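Local atomic coordinates of putative cell surface protein (Streptococcus pyogenes, PDB entry 4OFQ), a protein that probably serves as a cell-surface adhesin of the antigen I/II family, through which the bacterium would attach to its binding partners. Residues 18-23 with 37-42; 259-264 with 300-305. One frame throughout, in Å; residues are numbered along the deposited sequence.

Interaction 1: residues 18-23 with 37-42; sequences KTIVDD and STLTYV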
loop_
_atom_site.group_PDB
_atom_site.type_symbol
_atom_site.label_atom_id
_atom_site.label_comp_id
_atom_site.label_asym_id
_atom_site.label_seq_id
_atom_site.Cartn_x
_atom_site.Cartn_y
_atom_site.Cartn_z
ATOM N N LYS A 18 -6.288 -11.103 -13.192
ATOM C CA LYS A 18 -5.452 -10.886 -12.023
ATOM C C LYS A 18 -6.319 -10.368 -10.870
ATOM O O LYS A 18 -7.367 -9.748 -11.096
ATOM C CB LYS A 18 -4.305 -9.920 -12.329
ATOM C CG LYS A 18 -3.293 -9.783 -11.180
ATOM C CD LYS A 18 -2.019 -9.056 -11.617
ATOM C CE LYS A 18 -2.229 -7.550 -11.852
ATOM N NZ LYS A 18 -0.911 -6.888 -12.158
ATOM N N THR A 19 -5.906 -10.681 -9.644
ATOM C CA THR A 19 -6.515 -10.095 -8.458
ATOM C C THR A 19 -5.396 -9.705 -7.490
ATOM O O THR A 19 -4.249 -10.093 -7.677
ATOM C CB THR A 19 -7.501 -11.059 -7.791
ATOM O OG1 THR A 19 -8.224 -10.366 -6.763
ATOM C CG2 THR A 19 -6.759 -12.238 -7.202
ATOM N N ILE A 20 -5.722 -8.894 -6.491
ATOM C CA ILE A 20 -4.769 -8.546 -5.453
ATOM C C ILE A 20 -5.399 -9.026 -4.148
ATOM O O ILE A 20 -6.613 -8.900 -3.955
ATOM C CB ILE A 20 -4.487 -7.013 -5.422
ATOM C CG1 ILE A 20 -3.524 -6.657 -4.284
ATOM C CG2 ILE A 20 -5.798 -6.203 -5.295
ATOM C CD1 ILE A 20 -3.113 -5.199 -4.287
ATOM N N VAL A 21 -4.589 -9.590 -3.255
ATOM C CA VAL A 21 -5.132 -10.256 -2.075
ATOM C C VAL A 21 -4.497 -9.749 -0.783
ATOM O O VAL A 21 -3.336 -9.326 -0.774
ATOM C CB VAL A 21 -4.957 -11.784 -2.161
ATOM C CG1 VAL A 21 -5.736 -12.344 -3.351
ATOM C CG2 VAL A 21 -3.481 -12.142 -2.272
ATOM N N ASP A 22 -5.260 -9.778 0.305
ATOM C CA ASP A 22 -4.700 -9.359 1.584
ATOM C C ASP A 22 -3.987 -10.518 2.267
ATOM O O ASP A 22 -3.815 -11.587 1.662
ATOM C CB ASP A 22 -5.743 -8.709 2.504
ATOM C CG ASP A 22 -6.836 -9.663 2.947
ATOM O OD1 ASP A 22 -6.730 -10.898 2.749
ATOM O OD2 ASP A 22 -7.826 -9.164 3.523
ATOM N N ASP A 23 -3.614 -10.301 3.528
ATOM C CA ASP A 23 -2.879 -11.290 4.313
ATOM C C ASP A 23 -3.723 -12.510 4.663
ATOM O O ASP A 23 -3.194 -13.518 5.134
ATOM C CB ASP A 23 -2.281 -10.654 5.583
ATOM C CG ASP A 23 -3.331 -10.006 6.483
ATOM O OD1 ASP A 23 -4.437 -9.668 6.002
ATOM O OD2 ASP A 23 -3.042 -9.820 7.686
ATOM N N SER A 37 2.997 -0.448 1.692
ATOM C CA SER A 37 2.287 -1.722 1.466
ATOM C C SER A 37 3.004 -2.618 0.461
ATOM O O SER A 37 3.640 -2.135 -0.476
ATOM C CB SER A 37 0.849 -1.484 0.967
ATOM O OG SER A 37 0.056 -0.831 1.959
ATOM N N THR A 38 2.902 -3.924 0.669
ATOM C CA THR A 38 3.347 -4.891 -0.331
ATOM C C THR A 38 2.099 -5.280 -1.078
ATOM O O THR A 38 1.114 -5.650 -0.453
ATOM C CB THR A 38 3.936 -6.147 0.330
ATOM O OG1 THR A 38 5.073 -5.777 1.122
ATOM C CG2 THR A 38 4.362 -7.172 -0.733
ATOM N N LEU A 39 2.123 -5.161 -2.405
ATOM C CA LEU A 39 0.994 -5.579 -3.216
ATOM C C LEU A 39 1.216 -6.992 -3.737
ATOM O O LEU A 39 2.126 -7.231 -4.535
ATOM C CB LEU A 39 0.802 -4.622 -4.401
ATOM C CG LEU A 39 0.786 -3.150 -3.988
ATOM C CD1 LEU A 39 0.528 -2.265 -5.187
ATOM C CD2 LEU A 39 -0.287 -2.950 -2.931
ATOM N N THR A 40 0.357 -7.917 -3.321
ATOM C CA THR A 40 0.477 -9.299 -3.769
ATOM C C THR A 40 -0.653 -9.666 -4.711
ATOM O O THR A 40 -1.821 -9.670 -4.321
ATOM C CB THR A 40 0.517 -10.272 -2.587
ATOM O OG1 THR A 40 1.704 -10.022 -1.824
ATOM C CG2 THR A 40 0.549 -11.732 -3.088
ATOM N N TYR A 41 -0.284 -9.942 -5.958
ATOM C CA TYR A 41 -1.229 -10.285 -6.999
ATOM C C TYR A 41 -1.188 -11.769 -7.291
ATOM O O TYR A 41 -0.127 -12.414 -7.200
ATOM C CB TYR A 41 -0.883 -9.538 -8.287
ATOM C CG TYR A 41 -0.931 -8.030 -8.204
ATOM C CD1 TYR A 41 -2.144 -7.344 -8.300
ATOM C CD2 TYR A 41 0.239 -7.284 -8.087
ATOM C CE1 TYR A 41 -2.185 -5.955 -8.244
ATOM C CE2 TYR A 41 0.214 -5.911 -8.034
ATOM C CZ TYR A 41 -1.003 -5.247 -8.123
ATOM O OH TYR A 41 -1.025 -3.878 -8.056
ATOM N N VAL A 42 -2.344 -12.311 -7.666
ATOM C CA VAL A 42 -2.424 -13.676 -8.164
ATOM C C VAL A 42 -2.984 -13.570 -9.579
ATOM O O VAL A 42 -4.085 -13.057 -9.779
ATOM C CB VAL A 42 -3.350 -14.530 -7.272
ATOM C CG1 VAL A 42 -3.404 -15.984 -7.763
ATOM C CG2 VAL A 42 -2.903 -14.460 -5.803
HETATM O O HOH W 1 -1.761 -7.120 -1.465
#
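Thr19 and Val42 form a hydrogen-bonded antiparallel pair where strands 17-20 and 38-45 run side by side in one sheet of a beta sandwich. Thr19 N reaches Val42 O at 3.0 Å, and Val42 N returns a bond to Thr19 O at 2.9 Å. Val21 N continues the ladder to Thr40 O at 3.0 Å. Ile20 and Tyr41, the intervening non-hydrogen-bonded pair, turn their side chains into the sandwich with Lys18.

The Lys18 chain runs past Val42 O and then over one face of the Tyr41 ring. CB lies near Val42 O, and Lys18 CG, trans to the backbone N (chi1 -173°), passes 3.6 Å from the same Val42 O. Lys18 CD rests against Tyr41 CB at 3.6 Å. A bend at chi3 (72°) then folds CE over the ring face as a CH-pi contact and brings Lys18 NZ above the centre of the Tyr41 ring, 4.0 Å from the centroid and 7° off the normal. NZ is joined covalently to Asn168 CG and hydrogen-bonded to Asp68, the Lys-Asn-Asp arrangement of intramolecular isopeptide bonds in Gram-positive surface proteins. In this linkage NZ is an amide nitrogen rather than a free ammonium, so the ring faces an amide N. The link ties strand 17-20 to strand 164-174 in the other sheet.

Ile20 CB lies obliquely against the same ring, while its CD1 reaches Leu39 CD2. Past the last direct backbone bond a water continues the bridging, donating to Val21 O at 2.8 Å and accepting from Thr40 N at 2.9 Å.

Interaction 2: residues 259-264 with 300-305; sequences VDITLS and AKVVRS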
loop_
_atom_site.group_PDB
_atom_site.type_symbol
_atom_site.label_atom_id
_atom_site.label_comp_id
_atom_site.label_asym_id
_atom_site.label_seq_id
_atom_site.Cartn_x
_atom_site.Cartn_y
_atom_site.Cartn_z
ATOM N N VAL A 259 -13.324 10.130 15.144
ATOM C CA VAL A 259 -14.416 9.547 14.370
ATOM C C VAL A 259 -15.086 8.492 15.241
ATOM O O VAL A 259 -14.505 8.065 16.234
ATOM C CB VAL A 259 -13.913 8.815 13.101
ATOM C CG1 VAL A 259 -13.280 9.790 12.106
ATOM C CG2 VAL A 259 -12.936 7.696 13.475
ATOM N N ASP A 260 -16.295 8.074 14.881
ATOM C CA ASP A 260 -16.900 6.900 15.501
ATOM C C ASP A 260 -16.117 5.647 15.098
ATOM O O ASP A 260 -15.853 5.423 13.913
ATOM C CB ASP A 260 -18.360 6.723 15.070
ATOM C CG ASP A 260 -19.283 7.793 15.619
ATOM O OD1 ASP A 260 -18.926 8.494 16.592
ATOM O OD2 ASP A 260 -20.396 7.918 15.071
ATOM N N ILE A 261 -15.757 4.832 16.084
ATOM C CA ILE A 261 -14.948 3.634 15.863
ATOM C C ILE A 261 -15.752 2.381 16.205
ATOM O O ILE A 261 -16.243 2.241 17.323
ATOM C CB ILE A 261 -13.654 3.660 16.715
ATOM C CG1 ILE A 261 -12.822 4.904 16.387
ATOM C CG2 ILE A 261 -12.820 2.388 16.494
ATOM C CD1 ILE A 261 -11.771 5.233 17.439
ATOM N N THR A 262 -15.892 1.471 15.244
ATOM C CA THR A 262 -16.628 0.231 15.486
ATOM C C THR A 262 -15.650 -0.919 15.658
ATOM O O THR A 262 -14.721 -1.060 14.867
ATOM C CB THR A 262 -17.618 -0.081 14.344
ATOM O OG1 THR A 262 -18.586 0.973 14.254
ATOM C CG2 THR A 262 -18.334 -1.410 14.580
ATOM N N LEU A 263 -15.851 -1.719 16.705
ATOM C CA LEU A 263 -14.967 -2.844 16.999
ATOM C C LEU A 263 -15.594 -4.141 16.508
ATOM O O LEU A 263 -16.745 -4.145 16.078
ATOM C CB LEU A 263 -14.660 -2.926 18.491
ATOM C CG LEU A 263 -14.061 -1.636 19.048
ATOM C CD1 LEU A 263 -13.716 -1.792 20.512
ATOM C CD2 LEU A 263 -12.823 -1.220 18.236
ATOM N N SER A 264 -14.835 -5.232 16.565
ATOM C CA SER A 264 -15.280 -6.502 15.996
ATOM C C SER A 264 -16.444 -7.112 16.773
ATOM O O SER A 264 -17.228 -7.891 16.216
ATOM C CB SER A 264 -14.117 -7.494 15.913
ATOM O OG SER A 264 -13.406 -7.518 17.139
ATOM N N ALA A 300 -6.233 -4.260 16.753
ATOM C CA ALA A 300 -6.634 -5.467 16.038
ATOM C C ALA A 300 -8.153 -5.676 16.004
ATOM O O ALA A 300 -8.666 -6.457 15.193
ATOM C CB ALA A 300 -5.928 -6.689 16.616
ATOM N N LYS A 301 -8.871 -4.973 16.876
ATOM C CA LYS A 301 -10.318 -5.128 16.972
ATOM C C LYS A 301 -11.115 -4.158 16.091
ATOM O O LYS A 301 -12.328 -4.310 15.955
ATOM C CB LYS A 301 -10.766 -5.001 18.436
ATOM C CG LYS A 301 -10.197 -6.088 19.347
ATOM C CD LYS A 301 -10.620 -5.871 20.790
ATOM C CE LYS A 301 -10.278 -7.076 21.654
ATOM N NZ LYS A 301 -10.797 -6.907 23.039
ATOM N N VAL A 302 -10.447 -3.165 15.500
ATOM C CA VAL A 302 -11.136 -2.194 14.650
ATOM C C VAL A 302 -11.451 -2.839 13.300
ATOM O O VAL A 302 -10.555 -3.323 12.621
ATOM C CB VAL A 302 -10.299 -0.898 14.462
ATOM C CG1 VAL A 302 -11.041 0.117 13.584
ATOM C CG2 VAL A 302 -9.982 -0.281 15.810
ATOM N N VAL A 303 -12.722 -2.862 12.913
ATOM C CA VAL A 303 -13.100 -3.518 11.659
ATOM C C VAL A 303 -12.779 -2.669 10.423
ATOM O O VAL A 303 -12.605 -1.459 10.523
ATOM C CB VAL A 303 -14.584 -3.959 11.673
ATOM C CG1 VAL A 303 -14.803 -4.990 12.764
ATOM C CG2 VAL A 303 -15.508 -2.765 11.876
ATOM N N ARG A 304 -12.685 -3.296 9.253
ATOM C CA ARG A 304 -12.306 -2.556 8.050
ATOM C C ARG A 304 -13.384 -1.618 7.547
ATOM O O ARG A 304 -13.097 -0.662 6.833
ATOM C CB ARG A 304 -11.907 -3.505 6.924
ATOM C CG ARG A 304 -10.443 -3.733 6.877
ATOM C CD ARG A 304 -10.066 -4.617 5.735
ATOM N NE ARG A 304 -9.028 -5.533 6.167
ATOM C CZ ARG A 304 -8.439 -6.413 5.372
ATOM N NH1 ARG A 304 -8.778 -6.484 4.087
ATOM N NH2 ARG A 304 -7.506 -7.213 5.868
ATOM N N SER A 305 -14.628 -1.890 7.914
ATOM C CA SER A 305 -15.720 -1.022 7.513
ATOM C C SER A 305 -15.828 0.201 8.423
ATOM O O SER A 305 -16.764 0.999 8.288
ATOM C CB SER A 305 -17.037 -1.793 7.525
ATOM O OG SER A 305 -17.179 -2.470 8.754
#
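The backbones of 259-264 and 300-305 meet at a single bridge, Leu263 with Val302, whose CA atoms are 4.5 Å apart. Two weak hydrogen bonds flank it: Val303 N to Thr262 O is long at 3.3 Å but nearly straight (168°), whereas Ser264 N to Lys301 O is short at 2.7 Å and strongly bent (119°). Leu263 CA also turns its hydrogen to Lys301 O, which therefore receives two approaches from the 259-264 side.

Val302 points its CB away from the opposing backbone, yet its CG2 methyl meets both Ile261 CG2, at 4.0 Å, and Leu263 CD2, at 3.9 Å, making a small apolar patch on one side of the bridge. Val303 points toward 259-264 and spreads its two methyls along it. Val303 CG1, trans to the carbonyl carbon (chi1 -63°), packs on Ser264 CA at 3.6 Å, while Val303 CG2 lies 3.5 Å from Thr262 O and close to Thr262 CG2.

The contact thus joins the short strand 261-262, which pairs with strand 268-269 and carries Ile261 against Phe308, to the loop leading from helix 296-299 into strand 310-318.

Interaction 1 precedes interaction 2 along the chain, and their centres lie about 23 Å apart, the first in the antigen I/II C2 terminal region, the second in the C-terminal region that follows it. They share no sheet: the first pairs strands inside the first sandwich, the second joins strand 261-262 and the residues after it to a loop at the edge of the second. Nevertheless, Arg304 makes a salt bridge from NH1 to Asp22 OD2 at 2.9 Å, while its NE is held by Asp233. Its NH2 makes a long, weak ion pair with Asp23. The loop after strand 17-20 therefore meets the loop before strand 310-318, which would probably restrict relative movement of the two regions.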